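PDB 1NTH: monomethylamine methyltransferase MtmB1, which catalyses transfer of the methyl group of monomethylamine to the corrinoid cofactor of its partner protein MtmC, in methanogenesis from methylamine. Local coordinates for residues A[63-73]-A[85-95]. Residues are numbered along the deposited sequence; the frame is centred on the assembly and turned at random.
Sequences FKAGFEMLLEC and KYTEDEIWDAI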
ATOM      1  N   PHE A  63     -26.971 -16.846  33.158  1.00 18.24           N
ATOM      2  CA  PHE A  63     -26.968 -15.839  32.106  1.00 18.49           C
ATOM      3  C   PHE A  63     -27.925 -14.712  32.473  1.00 19.07           C
ATOM      4  O   PHE A  63     -27.588 -13.532  32.352  1.00 18.13           O
ATOM      5  CB  PHE A  63     -27.389 -16.443  30.763  1.00 19.40           C
ATOM      6  CG  PHE A  63     -27.446 -15.439  29.647  1.00 21.45           C
ATOM      7  CD1 PHE A  63     -26.278 -14.868  29.148  1.00 21.58           C
ATOM      8  CD2 PHE A  63     -28.667 -15.026  29.127  1.00 23.20           C
ATOM      9  CE1 PHE A  63     -26.327 -13.904  28.143  1.00 21.99           C
ATOM     10  CE2 PHE A  63     -28.727 -14.062  28.121  1.00 24.16           C
ATOM     11  CZ  PHE A  63     -27.553 -13.499  27.632  1.00 22.86           C
ATOM     12  N   LYS A  64     -29.123 -15.077  32.918  1.00 19.06           N
ATOM     13  CA  LYS A  64     -30.113 -14.078  33.301  1.00 19.41           C
ATOM     14  C   LYS A  64     -29.598 -13.232  34.459  1.00 18.53           C
ATOM     15  O   LYS A  64     -29.818 -12.024  34.493  1.00 19.09           O
ATOM     16  CB  LYS A  64     -31.430 -14.755  33.684  1.00 21.79           C
ATOM     17  CG  LYS A  64     -32.155 -15.371  32.496  1.00 25.04           C
ATOM     18  CD  LYS A  64     -33.464 -16.008  32.938  0.50 27.09           C
ATOM     19  CE  LYS A  64     -34.232 -16.567  31.752  0.50 29.52           C
ATOM     20  NZ  LYS A  64     -35.517 -17.200  32.163  0.50 30.86           N
ATOM     21  N   ALA A  65     -28.906 -13.869  35.397  1.00 18.70           N
ATOM     22  CA  ALA A  65     -28.346 -13.159  36.547  1.00 18.08           C
ATOM     23  C   ALA A  65     -27.301 -12.141  36.088  1.00 18.76           C
ATOM     24  O   ALA A  65     -27.297 -10.994  36.538  1.00 18.52           O
ATOM     25  CB  ALA A  65     -27.715 -14.151  37.516  1.00 17.71           C
ATOM     26  N   GLY A  66     -26.412 -12.567  35.194  1.00 18.33           N
ATOM     27  CA  GLY A  66     -25.386 -11.670  34.689  1.00 18.01           C
ATOM     28  C   GLY A  66     -25.980 -10.490  33.939  1.00 17.52           C
ATOM     29  O   GLY A  66     -25.524  -9.355  34.083  1.00 18.36           O
ATOM     30  N   PHE A  67     -26.999 -10.765  33.129  1.00 17.49           N
ATOM     31  CA  PHE A  67     -27.678  -9.731  32.359  1.00 17.98           C
ATOM     32  C   PHE A  67     -28.324  -8.737  33.326  1.00 18.94           C
ATOM     33  O   PHE A  67     -28.189  -7.523  33.171  1.00 17.43           O
ATOM     34  CB  PHE A  67     -28.761 -10.364  31.478  1.00 18.99           C
ATOM     35  CG  PHE A  67     -29.420  -9.403  30.519  1.00 19.49           C
ATOM     36  CD1 PHE A  67     -29.136  -9.457  29.156  1.00 21.45           C
ATOM     37  CD2 PHE A  67     -30.341  -8.462  30.971  1.00 20.62           C
ATOM     38  CE1 PHE A  67     -29.759  -8.589  28.260  1.00 21.24           C
ATOM     39  CE2 PHE A  67     -30.970  -7.588  30.085  1.00 22.47           C
ATOM     40  CZ  PHE A  67     -30.680  -7.652  28.723  1.00 21.17           C
ATOM     41  N   GLU A  68     -29.018  -9.264  34.331  1.00 19.72           N
ATOM     42  CA  GLU A  68     -29.701  -8.414  35.302  1.00 20.04           C
ATOM     43  C   GLU A  68     -28.722  -7.606  36.145  1.00 19.13           C
ATOM     44  O   GLU A  68     -29.007  -6.468  36.520  1.00 18.68           O
ATOM     45  CB  GLU A  68     -30.584  -9.271  36.215  0.65 22.00           C
ATOM     46  CG  GLU A  68     -31.644  -8.481  36.970  0.65 24.40           C
ATOM     47  CD  GLU A  68     -32.514  -9.359  37.854  0.65 26.47           C
ATOM     48  OE1 GLU A  68     -32.835 -10.496  37.440  0.65 25.95           O
ATOM     49  OE2 GLU A  68     -32.886  -8.906  38.956  0.65 26.67           O
ATOM     50  N   MET A  69     -27.569  -8.190  36.446  1.00 17.43           N
ATOM     51  CA  MET A  69     -26.551  -7.487  37.215  1.00 18.50           C
ATOM     52  C   MET A  69     -26.144  -6.225  36.456  1.00 18.88           C
ATOM     53  O   MET A  69     -26.104  -5.127  37.013  1.00 19.27           O
ATOM     54  CB  MET A  69     -25.334  -8.399  37.393  0.60 17.86           C
ATOM     55  CG  MET A  69     -24.205  -7.823  38.230  0.60 18.03           C
ATOM     56  SD  MET A  69     -24.548  -7.884  40.001  0.60 18.85           S
ATOM     57  CE  MET A  69     -23.214  -6.889  40.635  0.60 16.82           C
ATOM     58  N   LEU A  70     -25.839  -6.382  35.172  1.00 17.65           N
ATOM     59  CA  LEU A  70     -25.427  -5.245  34.360  1.00 17.75           C
ATOM     60  C   LEU A  70     -26.542  -4.216  34.210  1.00 17.10           C
ATOM     61  O   LEU A  70     -26.309  -3.013  34.332  1.00 18.49           O
ATOM     62  CB  LEU A  70     -24.982  -5.726  32.974  1.00 17.49           C
ATOM     63  CG  LEU A  70     -24.383  -4.658  32.055  1.00 17.83           C
ATOM     64  CD1 LEU A  70     -23.134  -4.055  32.691  1.00 18.49           C
ATOM     65  CD2 LEU A  70     -24.040  -5.292  30.709  1.00 18.72           C
ATOM     66  N   LEU A  71     -27.754  -4.693  33.953  1.00 17.68           N
ATOM     67  CA  LEU A  71     -28.901  -3.814  33.771  1.00 18.60           C
ATOM     68  C   LEU A  71     -29.282  -3.006  35.012  1.00 20.03           C
ATOM     69  O   LEU A  71     -29.564  -1.809  34.922  1.00 19.94           O
ATOM     70  CB  LEU A  71     -30.112  -4.630  33.316  1.00 18.13           C
ATOM     71  CG  LEU A  71     -31.427  -3.852  33.200  1.00 19.57           C
ATOM     72  CD1 LEU A  71     -31.315  -2.787  32.114  1.00 20.50           C
ATOM     73  CD2 LEU A  71     -32.558  -4.813  32.885  1.00 21.24           C
ATOM     74  N   GLU A  72     -29.285  -3.658  36.169  1.00 21.67           N
ATOM     75  CA  GLU A  72     -29.679  -2.992  37.413  1.00 23.77           C
ATOM     76  C   GLU A  72     -28.595  -2.129  38.061  1.00 23.82           C
ATOM     77  O   GLU A  72     -28.894  -1.074  38.625  1.00 24.41           O
ATOM     78  CB  GLU A  72     -30.174  -4.023  38.422  0.70 26.08           C
ATOM     79  CG  GLU A  72     -31.416  -4.771  37.975  0.70 29.76           C
ATOM     80  CD  GLU A  72     -32.603  -3.854  37.752  0.70 33.19           C
ATOM     81  OE1 GLU A  72     -32.916  -3.058  38.660  0.70 34.86           O
ATOM     82  OE2 GLU A  72     -33.229  -3.935  36.672  0.70 35.11           O
ATOM     83  N   CYS A  73     -27.343  -2.565  37.980  1.00 22.29           N
ATOM     84  CA  CYS A  73     -26.241  -1.817  38.578  1.00 22.14           C
ATOM     85  C   CYS A  73     -25.693  -0.722  37.685  1.00 22.39           C
ATOM     86  O   CYS A  73     -25.575   0.433  38.095  1.00 21.26           O
ATOM     87  CB  CYS A  73     -25.087  -2.751  38.935  1.00 22.88           C
ATOM     88  SG  CYS A  73     -25.440  -3.894  40.271  1.00 25.67           S
ATOM     89  N   LYS A  85     -26.062   4.024  33.360  1.00 19.86           N
ATOM     90  CA  LYS A  85     -27.101   3.005  33.266  1.00 21.81           C
ATOM     91  C   LYS A  85     -27.476   2.693  31.823  1.00 21.24           C
ATOM     92  O   LYS A  85     -27.541   3.589  30.984  1.00 21.78           O
ATOM     93  CB  LYS A  85     -28.356   3.485  33.998  1.00 24.61           C
ATOM     94  CG  LYS A  85     -28.225   3.602  35.509  0.50 27.16           C
ATOM     95  CD  LYS A  85     -28.441   2.263  36.198  0.50 29.56           C
ATOM     96  CE  LYS A  85     -28.403   2.417  37.713  0.50 31.16           C
ATOM     97  NZ  LYS A  85     -29.615   1.860  38.373  0.50 32.76           N
ATOM     98  N   TYR A  86     -27.729   1.416  31.553  1.00 21.20           N
ATOM     99  CA  TYR A  86     -28.142   0.958  30.231  1.00 21.05           C
ATOM    100  C   TYR A  86     -29.617   0.587  30.312  1.00 21.74           C
ATOM    101  O   TYR A  86     -30.157   0.400  31.404  1.00 21.97           O
ATOM    102  CB  TYR A  86     -27.393  -0.313  29.822  1.00 20.15           C
ATOM    103  CG  TYR A  86     -25.892  -0.208  29.776  1.00 21.19           C
ATOM    104  CD1 TYR A  86     -25.097  -0.957  30.643  1.00 21.07           C
ATOM    105  CD2 TYR A  86     -25.261   0.611  28.846  1.00 22.16           C
ATOM    106  CE1 TYR A  86     -23.712  -0.896  30.580  1.00 22.07           C
ATOM    107  CE2 TYR A  86     -23.876   0.681  28.776  1.00 23.47           C
ATOM    108  CZ  TYR A  86     -23.107  -0.074  29.645  1.00 23.47           C
ATOM    109  OH  TYR A  86     -21.737  -0.006  29.578  1.00 24.96           O
ATOM    110  N   THR A  87     -30.271   0.478  29.160  1.00 21.23           N
ATOM    111  CA  THR A  87     -31.662   0.043  29.136  1.00 21.83           C
ATOM    112  C   THR A  87     -31.597  -1.394  28.629  1.00 22.02           C
ATOM    113  O   THR A  87     -30.596  -1.801  28.030  1.00 20.78           O
ATOM    114  CB  THR A  87     -32.534   0.869  28.172  1.00 23.69           C
ATOM    115  OG1 THR A  87     -32.106   0.644  26.825  1.00 25.31           O
ATOM    116  CG2 THR A  87     -32.445   2.353  28.503  1.00 24.60           C
ATOM    117  N   GLU A  88     -32.651  -2.161  28.869  1.00 21.58           N
ATOM    118  CA  GLU A  88     -32.688  -3.550  28.435  1.00 22.42           C
ATOM    119  C   GLU A  88     -32.535  -3.671  26.923  1.00 21.47           C
ATOM    120  O   GLU A  88     -31.818  -4.544  26.434  1.00 20.05           O
ATOM    121  CB  GLU A  88     -34.002  -4.204  28.860  1.00 24.97           C
ATOM    122  CG  GLU A  88     -34.005  -5.711  28.708  1.00 30.47           C
ATOM    123  CD  GLU A  88     -35.329  -6.328  29.109  1.00 35.31           C
ATOM    124  OE1 GLU A  88     -35.936  -5.839  30.084  1.00 36.81           O
ATOM    125  OE2 GLU A  88     -35.754  -7.307  28.459  1.00 38.67           O
ATOM    126  N   ASP A  89     -33.207  -2.796  26.186  1.00 21.16           N
ATOM    127  CA  ASP A  89     -33.137  -2.833  24.733  1.00 22.51           C
ATOM    128  C   ASP A  89     -31.743  -2.518  24.205  1.00 21.11           C
ATOM    129  O   ASP A  89     -31.334  -3.052  23.175  1.00 20.66           O
ATOM    130  CB  ASP A  89     -34.154  -1.873  24.119  1.00 26.67           C
ATOM    131  CG  ASP A  89     -35.584  -2.314  24.360  1.00 31.67           C
ATOM    132  OD1 ASP A  89     -35.850  -3.532  24.286  1.00 34.97           O
ATOM    133  OD2 ASP A  89     -36.442  -1.442  24.608  1.00 36.29           O
ATOM    134  N   GLU A  90     -31.014  -1.651  24.902  1.00 19.25           N
ATOM    135  CA  GLU A  90     -29.661  -1.307  24.472  1.00 17.81           C
ATOM    136  C   GLU A  90     -28.742  -2.504  24.663  1.00 17.70           C
ATOM    137  O   GLU A  90     -27.885  -2.777  23.821  1.00 16.89           O
ATOM    138  CB  GLU A  90     -29.122  -0.112  25.266  1.00 19.15           C
ATOM    139  CG  GLU A  90     -29.902   1.172  25.040  1.00 21.18           C
ATOM    140  CD  GLU A  90     -29.429   2.319  25.916  1.00 23.22           C
ATOM    141  OE1 GLU A  90     -28.856   2.056  26.996  1.00 21.11           O
ATOM    142  OE2 GLU A  90     -29.650   3.486  25.526  1.00 23.44           O
ATOM    143  N   ILE A  91     -28.915  -3.221  25.771  1.00 16.00           N
ATOM    144  CA  ILE A  91     -28.081  -4.386  26.025  1.00 16.54           C
ATOM    145  C   ILE A  91     -28.337  -5.475  24.985  1.00 17.60           C
ATOM    146  O   ILE A  91     -27.394  -6.095  24.486  1.00 16.91           O
ATOM    147  CB  ILE A  91     -28.318  -4.954  27.446  1.00 16.44           C
ATOM    148  CG1 ILE A  91     -27.973  -3.883  28.488  1.00 17.48           C
ATOM    149  CG2 ILE A  91     -27.443  -6.186  27.669  1.00 18.63           C
ATOM    150  CD1 ILE A  91     -28.208  -4.320  29.929  1.00 16.71           C
ATOM    151  N   TRP A  92     -29.602  -5.707  24.648  1.00 16.67           N
ATOM    152  CA  TRP A  92     -29.920  -6.731  23.656  1.00 17.85           C
ATOM    153  C   TRP A  92     -29.405  -6.368  22.266  1.00 17.85           C
ATOM    154  O   TRP A  92     -28.981  -7.244  21.511  1.00 18.13           O
ATOM    155  CB  TRP A  92     -31.428  -6.994  23.614  1.00 19.21           C
ATOM    156  CG  TRP A  92     -31.856  -7.970  24.668  1.00 21.73           C
ATOM    157  CD1 TRP A  92     -32.728  -7.746  25.697  1.00 23.82           C
ATOM    158  CD2 TRP A  92     -31.401  -9.322  24.814  1.00 22.56           C
ATOM    159  NE1 TRP A  92     -32.840  -8.875  26.476  1.00 24.46           N
ATOM    160  CE2 TRP A  92     -32.037  -9.857  25.956  1.00 24.16           C
ATOM    161  CE3 TRP A  92     -30.515 -10.133  24.090  1.00 23.95           C
ATOM    162  CZ2 TRP A  92     -31.816 -11.168  26.393  1.00 25.53           C
ATOM    163  CZ3 TRP A  92     -30.295 -11.439  24.524  1.00 25.92           C
ATOM    164  CH2 TRP A  92     -30.944 -11.940  25.667  1.00 24.90           C
ATOM    165  N   ASP A  93     -29.443  -5.083  21.928  1.00 17.78           N
ATOM    166  CA  ASP A  93     -28.946  -4.638  20.629  1.00 17.11           C
ATOM    167  C   ASP A  93     -27.462  -4.990  20.528  1.00 17.59           C
ATOM    168  O   ASP A  93     -26.986  -5.414  19.479  1.00 17.94           O
ATOM    169  CB  ASP A  93     -29.148  -3.127  20.472  1.00 17.46           C
ATOM    170  CG  ASP A  93     -28.475  -2.567  19.223  1.00 18.50           C
ATOM    171  OD1 ASP A  93     -27.553  -1.742  19.375  1.00 18.75           O
ATOM    172  OD2 ASP A  93     -28.870  -2.948  18.097  1.00 19.79           O
ATOM    173  N   ALA A  94     -26.734  -4.831  21.630  1.00 16.53           N
ATOM    174  CA  ALA A  94     -25.311  -5.148  21.641  1.00 16.95           C
ATOM    175  C   ALA A  94     -25.087  -6.654  21.533  1.00 16.89           C
ATOM    176  O   ALA A  94     -24.301  -7.114  20.706  1.00 17.74           O
ATOM    177  CB  ALA A  94     -24.660  -4.610  22.917  1.00 17.26           C
ATOM    178  N   ILE A  95     -25.779  -7.424  22.367  1.00 16.00           N
ATOM    179  CA  ILE A  95     -25.634  -8.877  22.349  1.00 15.57           C
ATOM    180  C   ILE A  95     -26.062  -9.487  21.014  1.00 16.99           C
ATOM    181  O   ILE A  95     -25.424 -10.418  20.519  1.00 18.02           O
ATOM    182  CB  ILE A  95     -26.461  -9.535  23.478  1.00 17.60           C
ATOM    183  CG1 ILE A  95     -25.900  -9.120  24.838  1.00 18.20           C
ATOM    184  CG2 ILE A  95     -26.435 -11.055  23.336  1.00 18.36           C
ATOM    185  CD1 ILE A  95     -26.725  -9.623  26.011  1.00 20.27           C
TER
HETATM  186  O   HOH W   1     -27.490  -0.574  33.526  1.00 20.12           O
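Phe67 enters helix 88-95 as a knob into a hole formed by Glu88, Ile91, Trp92 and Ile95. With CG anti to the backbone N (chi1 -173°), its ring is carried toward the second helix, into that hole. Ile91 CD1 lies over one ring face and Ile91 CG2 comes to 3.4 Å from Phe67 CE1, while Glu88 CG and Ile95 CD1 sit at the ring edge. The far rim of the phenyl lies over one face of the Trp92 indole, with Phe67 CZ 3.3 Å from Trp92 NE1; the planes are inclined by 33°. Trp92 CH2 in turn meets the edge of Phe63, 3.9 Å from its CE2.

One turn further on, Leu71 lies against the start of the second helix. Its CD1 touches the backbone at Tyr86 O (3.5 Å) and Glu88 N, and its CB meets Ile91 CD1, so Ile91 is wedged between Phe67 and Leu71. Leu70 CD1 lies 3.8 Å from Tyr86 CE1, at the ring edge, where side chains of helix 271-288 pack against both residues; the Tyr86 hydroxyl bonds to Asn284.

Polar links gather at the C-terminal end of helix 63-73. A water donates to Leu70 O and Leu71 O and accepts from Tyr86 N, and Lys85 NZ donates a hydrogen bond to Glu72 O (3.0 Å), tilted from the carbonyl plane. In the Thr87-Glu90 capping box, Thr87 N to Glu90 OE1 (3.0 Å) is the surer half. Helix, antiparallel β-hairpin (75-77, 82-84) and helix form one unit, its hairpin in a small mixed sheet separate from the parallel TIM-barrel strands.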